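Local coordinates for protein L-ribulose 3-epimerase (Methylomonas sp. DH-1, PDB 7CJ7) that catalyses the manganese-dependent epimerization of ketoses at C3, acting most strongly on L-ribulose and also interconverting D-allulose and D-fructose, at residues Gly105-Tyr119 and Ile147-Ile161. Sequence-based numbering, arbitrary orientation.
Sequences GSELCGVIYCALGKY and INIDLEVVNRYETNI. With MN (manganese (II) ion), chain D; SOL (L-sorbose), chain C.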
loop_
_atom_site.group_PDB
_atom_site.type_symbol
_atom_site.label_atom_id
_atom_site.label_comp_id
_atom_site.label_asym_id
_atom_site.label_seq_id
_atom_site.Cartn_x
_atom_site.Cartn_y
_atom_site.Cartn_z
ATOM N N GLY A 105 17.240 -15.025 -21.873
ATOM C CA GLY A 105 15.938 -14.962 -21.183
ATOM C C GLY A 105 14.816 -14.688 -22.163
ATOM O O GLY A 105 15.111 -14.234 -23.270
ATOM N N SER A 106 13.569 -14.959 -21.771
ATOM C CA SER A 106 12.381 -14.856 -22.659
ATOM C C SER A 106 11.261 -14.039 -22.011
ATOM O O SER A 106 10.201 -13.916 -22.652
ATOM C CB SER A 106 11.897 -16.226 -23.040
ATOM O OG SER A 106 11.701 -17.013 -21.881
ATOM N N GLU A 107 11.451 -13.513 -20.795
ATOM C CA GLU A 107 10.385 -12.746 -20.091
ATOM C C GLU A 107 10.935 -11.420 -19.571
ATOM O O GLU A 107 11.880 -11.443 -18.757
ATOM C CB GLU A 107 9.806 -13.560 -18.933
ATOM C CG GLU A 107 9.247 -14.902 -19.359
ATOM C CD GLU A 107 7.973 -14.840 -20.187
ATOM O OE1 GLU A 107 7.300 -13.778 -20.175
ATOM O OE2 GLU A 107 7.642 -15.867 -20.836
ATOM N N LEU A 108 10.368 -10.308 -20.053
ATOM C CA LEU A 108 10.594 -8.966 -19.476
ATOM C C LEU A 108 9.314 -8.574 -18.749
ATOM O O LEU A 108 8.273 -8.477 -19.407
ATOM C CB LEU A 108 10.921 -7.953 -20.574
ATOM C CG LEU A 108 11.113 -6.528 -20.060
ATOM C CD1 LEU A 108 12.351 -6.464 -19.190
ATOM C CD2 LEU A 108 11.208 -5.526 -21.192
ATOM N N CYS A 109 9.372 -8.426 -17.428
ATOM C CA CYS A 109 8.154 -8.247 -16.605
ATOM C C CYS A 109 8.331 -7.073 -15.639
ATOM O O CYS A 109 9.349 -6.365 -15.709
ATOM C CB CYS A 109 7.804 -9.548 -15.893
ATOM S SG CYS A 109 8.965 -10.000 -14.579
ATOM N N GLY A 110 7.316 -6.821 -14.821
ATOM C CA GLY A 110 7.336 -5.714 -13.858
ATOM C C GLY A 110 6.578 -4.495 -14.358
ATOM O O GLY A 110 5.697 -4.616 -15.236
ATOM N N VAL A 111 6.889 -3.346 -13.774
ATOM C CA VAL A 111 6.169 -2.079 -14.047
ATOM C C VAL A 111 6.855 -1.411 -15.237
ATOM O O VAL A 111 7.591 -0.422 -15.052
ATOM C CB VAL A 111 6.102 -1.212 -12.780
ATOM C CG1 VAL A 111 5.333 0.078 -13.034
ATOM C CG2 VAL A 111 5.463 -1.995 -11.642
ATOM N N ILE A 112 6.618 -1.966 -16.424
ATOM C CA ILE A 112 7.312 -1.560 -17.679
ATOM C C ILE A 112 6.461 -0.535 -18.430
ATOM O O ILE A 112 6.929 -0.050 -19.458
ATOM C CB ILE A 112 7.626 -2.794 -18.545
ATOM C CG1 ILE A 112 6.383 -3.650 -18.799
ATOM C CG2 ILE A 112 8.748 -3.614 -17.930
ATOM C CD1 ILE A 112 6.618 -4.790 -19.763
ATOM N N TYR A 113 5.259 -0.228 -17.936
ATOM C CA TYR A 113 4.237 0.560 -18.667
ATOM C C TYR A 113 4.065 1.950 -18.034
ATOM O O TYR A 113 3.255 2.739 -18.540
ATOM C CB TYR A 113 2.911 -0.205 -18.676
ATOM C CG TYR A 113 2.459 -0.593 -17.298
ATOM C CD1 TYR A 113 1.719 0.285 -16.527
ATOM C CD2 TYR A 113 2.811 -1.815 -16.743
ATOM C CE1 TYR A 113 1.317 -0.043 -15.242
ATOM C CE2 TYR A 113 2.403 -2.163 -15.467
ATOM C CZ TYR A 113 1.666 -1.268 -14.708
ATOM O OH TYR A 113 1.266 -1.590 -13.443
ATOM N N CYS A 114 4.819 2.258 -16.984
ATOM C CA CYS A 114 4.756 3.574 -16.298
ATOM C C CYS A 114 5.930 3.731 -15.326
ATOM O O CYS A 114 6.706 2.767 -15.152
ATOM C CB CYS A 114 3.450 3.725 -15.536
ATOM S SG CYS A 114 3.354 2.659 -14.081
ATOM N N ALA A 115 6.050 4.906 -14.710
ATOM C CA ALA A 115 7.010 5.139 -13.608
ATOM C C ALA A 115 6.544 4.342 -12.386
ATOM O O ALA A 115 5.356 4.437 -12.005
ATOM C CB ALA A 115 7.133 6.613 -13.313
ATOM N N LEU A 116 7.434 3.540 -11.812
ATOM C CA LEU A 116 7.164 2.800 -10.554
ATOM C C LEU A 116 7.227 3.810 -9.413
ATOM O O LEU A 116 8.301 4.414 -9.236
ATOM C CB LEU A 116 8.213 1.702 -10.375
ATOM C CG LEU A 116 8.087 0.871 -9.102
ATOM C CD1 LEU A 116 6.794 0.090 -9.091
ATOM C CD2 LEU A 116 9.273 -0.068 -8.949
ATOM N N GLY A 117 6.120 4.015 -8.700
ATOM C CA GLY A 117 6.102 4.883 -7.508
ATOM C C GLY A 117 4.812 5.665 -7.369
ATOM O O GLY A 117 3.831 5.319 -8.044
ATOM N N LYS A 118 4.811 6.658 -6.477
ATOM C CA LYS A 118 3.563 7.298 -5.992
ATOM C C LYS A 118 3.226 8.520 -6.846
ATOM O O LYS A 118 3.793 9.583 -6.605
ATOM C CB LYS A 118 3.660 7.735 -4.529
ATOM C CG LYS A 118 2.308 8.144 -3.954
ATOM C CD LYS A 118 2.343 8.970 -2.694
ATOM C CE LYS A 118 1.954 8.164 -1.478
ATOM N NZ LYS A 118 2.920 7.066 -1.269
ATOM N N TYR A 119 2.296 8.371 -7.777
ATOM C CA TYR A 119 1.819 9.484 -8.626
ATOM C C TYR A 119 1.060 10.446 -7.726
ATOM O O TYR A 119 0.347 10.008 -6.825
ATOM C CB TYR A 119 0.933 8.956 -9.752
ATOM C CG TYR A 119 1.700 8.385 -10.916
ATOM C CD1 TYR A 119 2.143 9.202 -11.939
ATOM C CD2 TYR A 119 2.001 7.035 -10.991
ATOM C CE1 TYR A 119 2.832 8.696 -13.028
ATOM C CE2 TYR A 119 2.698 6.516 -12.068
ATOM C CZ TYR A 119 3.112 7.350 -13.092
ATOM O OH TYR A 119 3.799 6.865 -14.167
ATOM N N ILE A 147 10.946 -12.643 -27.168
ATOM C CA ILE A 147 10.696 -12.232 -25.760
ATOM C C ILE A 147 9.213 -11.874 -25.584
ATOM O O ILE A 147 8.638 -11.161 -26.436
ATOM C CB ILE A 147 11.663 -11.103 -25.359
ATOM C CG1 ILE A 147 13.076 -11.656 -25.120
ATOM C CG2 ILE A 147 11.139 -10.335 -24.154
ATOM C CD1 ILE A 147 14.158 -10.616 -25.185
ATOM N N ASN A 148 8.604 -12.414 -24.532
ATOM C CA ASN A 148 7.266 -12.000 -24.042
ATOM C C ASN A 148 7.434 -10.844 -23.053
ATOM O O ASN A 148 8.399 -10.851 -22.256
ATOM C CB ASN A 148 6.514 -13.140 -23.355
ATOM C CG ASN A 148 6.319 -14.360 -24.222
ATOM O OD1 ASN A 148 5.900 -14.244 -25.368
ATOM N ND2 ASN A 148 6.590 -15.531 -23.666
ATOM N N ILE A 149 6.489 -9.910 -23.046
ATOM C CA ILE A 149 6.428 -8.861 -21.996
ATOM C C ILE A 149 5.218 -9.155 -21.110
ATOM O O ILE A 149 4.159 -9.548 -21.625
ATOM C CB ILE A 149 6.421 -7.442 -22.579
ATOM C CG1 ILE A 149 5.124 -7.104 -23.318
ATOM C CG2 ILE A 149 7.641 -7.252 -23.467
ATOM C CD1 ILE A 149 5.045 -5.645 -23.731
ATOM N N ASP A 150 5.408 -9.002 -19.806
ATOM C CA ASP A 150 4.374 -9.283 -18.787
ATOM C C ASP A 150 4.215 -8.010 -17.955
ATOM O O ASP A 150 5.190 -7.593 -17.295
ATOM C CB ASP A 150 4.757 -10.511 -17.964
ATOM C CG ASP A 150 5.321 -11.644 -18.804
ATOM O OD1 ASP A 150 4.513 -12.433 -19.354
ATOM O OD2 ASP A 150 6.572 -11.717 -18.920
ATOM N N LEU A 151 3.035 -7.409 -18.011
ATOM C CA LEU A 151 2.743 -6.104 -17.378
ATOM C C LEU A 151 2.250 -6.365 -15.955
ATOM O O LEU A 151 1.164 -6.964 -15.780
ATOM C CB LEU A 151 1.699 -5.381 -18.229
ATOM C CG LEU A 151 2.198 -4.814 -19.561
ATOM C CD1 LEU A 151 2.643 -5.891 -20.536
ATOM C CD2 LEU A 151 1.120 -3.968 -20.193
ATOM N N GLU A 152 3.058 -5.981 -14.970
ATOM C CA GLU A 152 2.773 -6.271 -13.551
ATOM C C GLU A 152 1.750 -5.263 -13.020
ATOM O O GLU A 152 2.050 -4.062 -12.958
ATOM C CB GLU A 152 4.043 -6.230 -12.712
ATOM C CG GLU A 152 3.827 -6.817 -11.341
ATOM C CD GLU A 152 5.078 -6.811 -10.488
ATOM O OE1 GLU A 152 6.109 -6.212 -10.922
ATOM O OE2 GLU A 152 5.028 -7.407 -9.412
ATOM N N VAL A 153 0.598 -5.769 -12.606
ATOM C CA VAL A 153 -0.435 -4.997 -11.863
ATOM C C VAL A 153 0.118 -4.714 -10.471
ATOM O O VAL A 153 0.493 -5.662 -9.768
ATOM C CB VAL A 153 -1.748 -5.792 -11.809
ATOM C CG1 VAL A 153 -2.792 -5.062 -10.983
ATOM C CG2 VAL A 153 -2.243 -6.096 -13.215
ATOM N N VAL A 154 0.200 -3.453 -10.079
ATOM C CA VAL A 154 0.736 -3.126 -8.733
ATOM C C VAL A 154 -0.259 -2.207 -8.038
ATOM O O VAL A 154 -1.208 -1.718 -8.682
ATOM C CB VAL A 154 2.144 -2.512 -8.799
ATOM C CG1 VAL A 154 3.162 -3.506 -9.335
ATOM C CG2 VAL A 154 2.144 -1.225 -9.611
ATOM N N ASN A 155 -0.046 -1.992 -6.751
ATOM C CA ASN A 155 -1.032 -1.285 -5.904
ATOM C C ASN A 155 -1.022 0.210 -6.250
ATOM O O ASN A 155 -0.111 0.698 -6.966
ATOM C CB ASN A 155 -0.788 -1.591 -4.423
ATOM C CG ASN A 155 0.461 -0.943 -3.881
ATOM O OD1 ASN A 155 0.542 0.277 -3.859
ATOM N ND2 ASN A 155 1.432 -1.745 -3.447
ATOM N N ARG A 156 -2.010 0.913 -5.719
ATOM C CA ARG A 156 -2.294 2.349 -5.952
ATOM C C ARG A 156 -1.069 3.213 -5.619
ATOM O O ARG A 156 -0.927 4.287 -6.237
ATOM C CB ARG A 156 -3.487 2.746 -5.082
ATOM C CG ARG A 156 -3.215 2.618 -3.588
ATOM C CD ARG A 156 -4.466 2.711 -2.735
ATOM N NE ARG A 156 -5.432 1.679 -3.077
ATOM C CZ ARG A 156 -6.704 1.703 -2.716
ATOM N NH1 ARG A 156 -7.156 2.702 -1.985
ATOM N NH2 ARG A 156 -7.523 0.732 -3.090
ATOM N N TYR A 157 -0.231 2.819 -4.661
ATOM C CA TYR A 157 0.932 3.651 -4.251
ATOM C C TYR A 157 2.095 3.482 -5.245
ATOM O O TYR A 157 3.082 4.211 -5.101
ATOM C CB TYR A 157 1.377 3.325 -2.820
ATOM C CG TYR A 157 0.294 3.412 -1.774
ATOM C CD1 TYR A 157 -0.131 4.629 -1.265
ATOM C CD2 TYR A 157 -0.285 2.263 -1.263
ATOM C CE1 TYR A 157 -1.112 4.704 -0.289
ATOM C CE2 TYR A 157 -1.275 2.316 -0.297
ATOM C CZ TYR A 157 -1.680 3.544 0.206
ATOM O OH TYR A 157 -2.640 3.602 1.169
ATOM N N GLU A 158 1.993 2.559 -6.212
ATOM C CA GLU A 158 3.113 2.211 -7.129
ATOM C C GLU A 158 2.755 2.448 -8.607
ATOM O O GLU A 158 3.690 2.504 -9.419
ATOM C CB GLU A 158 3.579 0.779 -6.866
ATOM C CG GLU A 158 4.220 0.595 -5.492
ATOM C CD GLU A 158 4.885 -0.761 -5.291
ATOM O OE1 GLU A 158 5.244 -1.385 -6.310
ATOM O OE2 GLU A 158 5.008 -1.211 -4.125
ATOM N N THR A 159 1.468 2.585 -8.951
ATOM C CA THR A 159 1.006 3.029 -10.297
ATOM C C THR A 159 -0.392 3.626 -10.198
ATOM O O THR A 159 -1.162 3.229 -9.298
ATOM C CB THR A 159 0.951 1.910 -11.348
ATOM O OG1 THR A 159 0.669 2.516 -12.610
ATOM C CG2 THR A 159 -0.123 0.881 -11.098
ATOM N N ASN A 160 -0.716 4.517 -11.124
ATOM C CA ASN A 160 -2.086 5.060 -11.256
ATOM C C ASN A 160 -2.743 4.506 -12.528
ATOM O O ASN A 160 -3.849 4.945 -12.826
ATOM C CB ASN A 160 -2.073 6.588 -11.167
ATOM C CG ASN A 160 -1.348 7.263 -12.310
ATOM O OD1 ASN A 160 -0.835 6.599 -13.203
ATOM N ND2 ASN A 160 -1.289 8.585 -12.276
ATOM N N ILE A 161 -2.121 3.539 -13.216
ATOM C CA ILE A 161 -2.598 3.062 -14.551
ATOM C C ILE A 161 -3.478 1.820 -14.386
ATOM O O ILE A 161 -4.558 1.783 -15.000
ATOM C CB ILE A 161 -1.422 2.794 -15.512
ATOM C CG1 ILE A 161 -0.699 4.089 -15.879
ATOM C CG2 ILE A 161 -1.889 2.052 -16.749
ATOM C CD1 ILE A 161 -1.539 5.048 -16.693
HETATM MN MN MN D . 6.372 -7.934 -7.921
HETATM C C1 SOL C . 7.209 -3.752 -7.095
HETATM O O1 SOL C . 6.402 -3.548 -5.960
HETATM C C2 SOL C . 7.216 -5.184 -7.523
HETATM O O2 SOL C . 6.316 -5.935 -7.188
HETATM C C3 SOL C . 8.398 -5.691 -8.338
HETATM O O3 SOL C . 8.066 -6.878 -9.021
HETATM C C4 SOL C . 8.893 -4.633 -9.318
HETATM O O4 SOL C . 7.847 -4.313 -10.238
HETATM C C5 SOL C . 10.123 -5.066 -10.118
HETATM O O5 SOL C . 10.396 -4.094 -11.127
HETATM C C6 SOL C . 11.363 -5.250 -9.270
HETATM O O6 SOL C . 12.459 -5.699 -10.073
HETATM O O HOH W 1 0.963 5.775 -7.696
#
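Strands 107-112 and 148-152 are parallel neighbours in the TIM barrel, joined by helix 125-143 in a beta-alpha-beta unit and running into the active site, E107 level with N148 and L108 with I149. L108 bonds through both its N and its O to strand 148-152: N to N148 O at 3.0 Å, O from D150 N. Two residues on, E152 N meets G110 O from above the carbonyl plane. The E107 and D150 side chains cross at about a right angle, with E107 OE1 2.5 Å from D150 OD2, so one acid probably carries a proton and donates it to the other; K5 forms salt bridges to both. N148 ND2 meets E107 OE2 from above the carboxylate plane in a straight bond (174°), while N148 OD1 accepts from F3 N. Past the strands, Y113, its CG set between its own backbone N and carbonyl carbon (chi1 54°), presents its ring edge to E152 O, and its OH donates there at 2.6 Å. The N160 amide lies over one face of the Y119 ring, and G117 N holds E158 O at 3.0 Å. E152 binds manganese through OE2 (2.1 Å) and accepts from L-sorbose O4 through OE1; E158 OE1 takes sugar O1. Y113 and G117 thus tie down the backbone carbonyls of two sugar-binding glutamates.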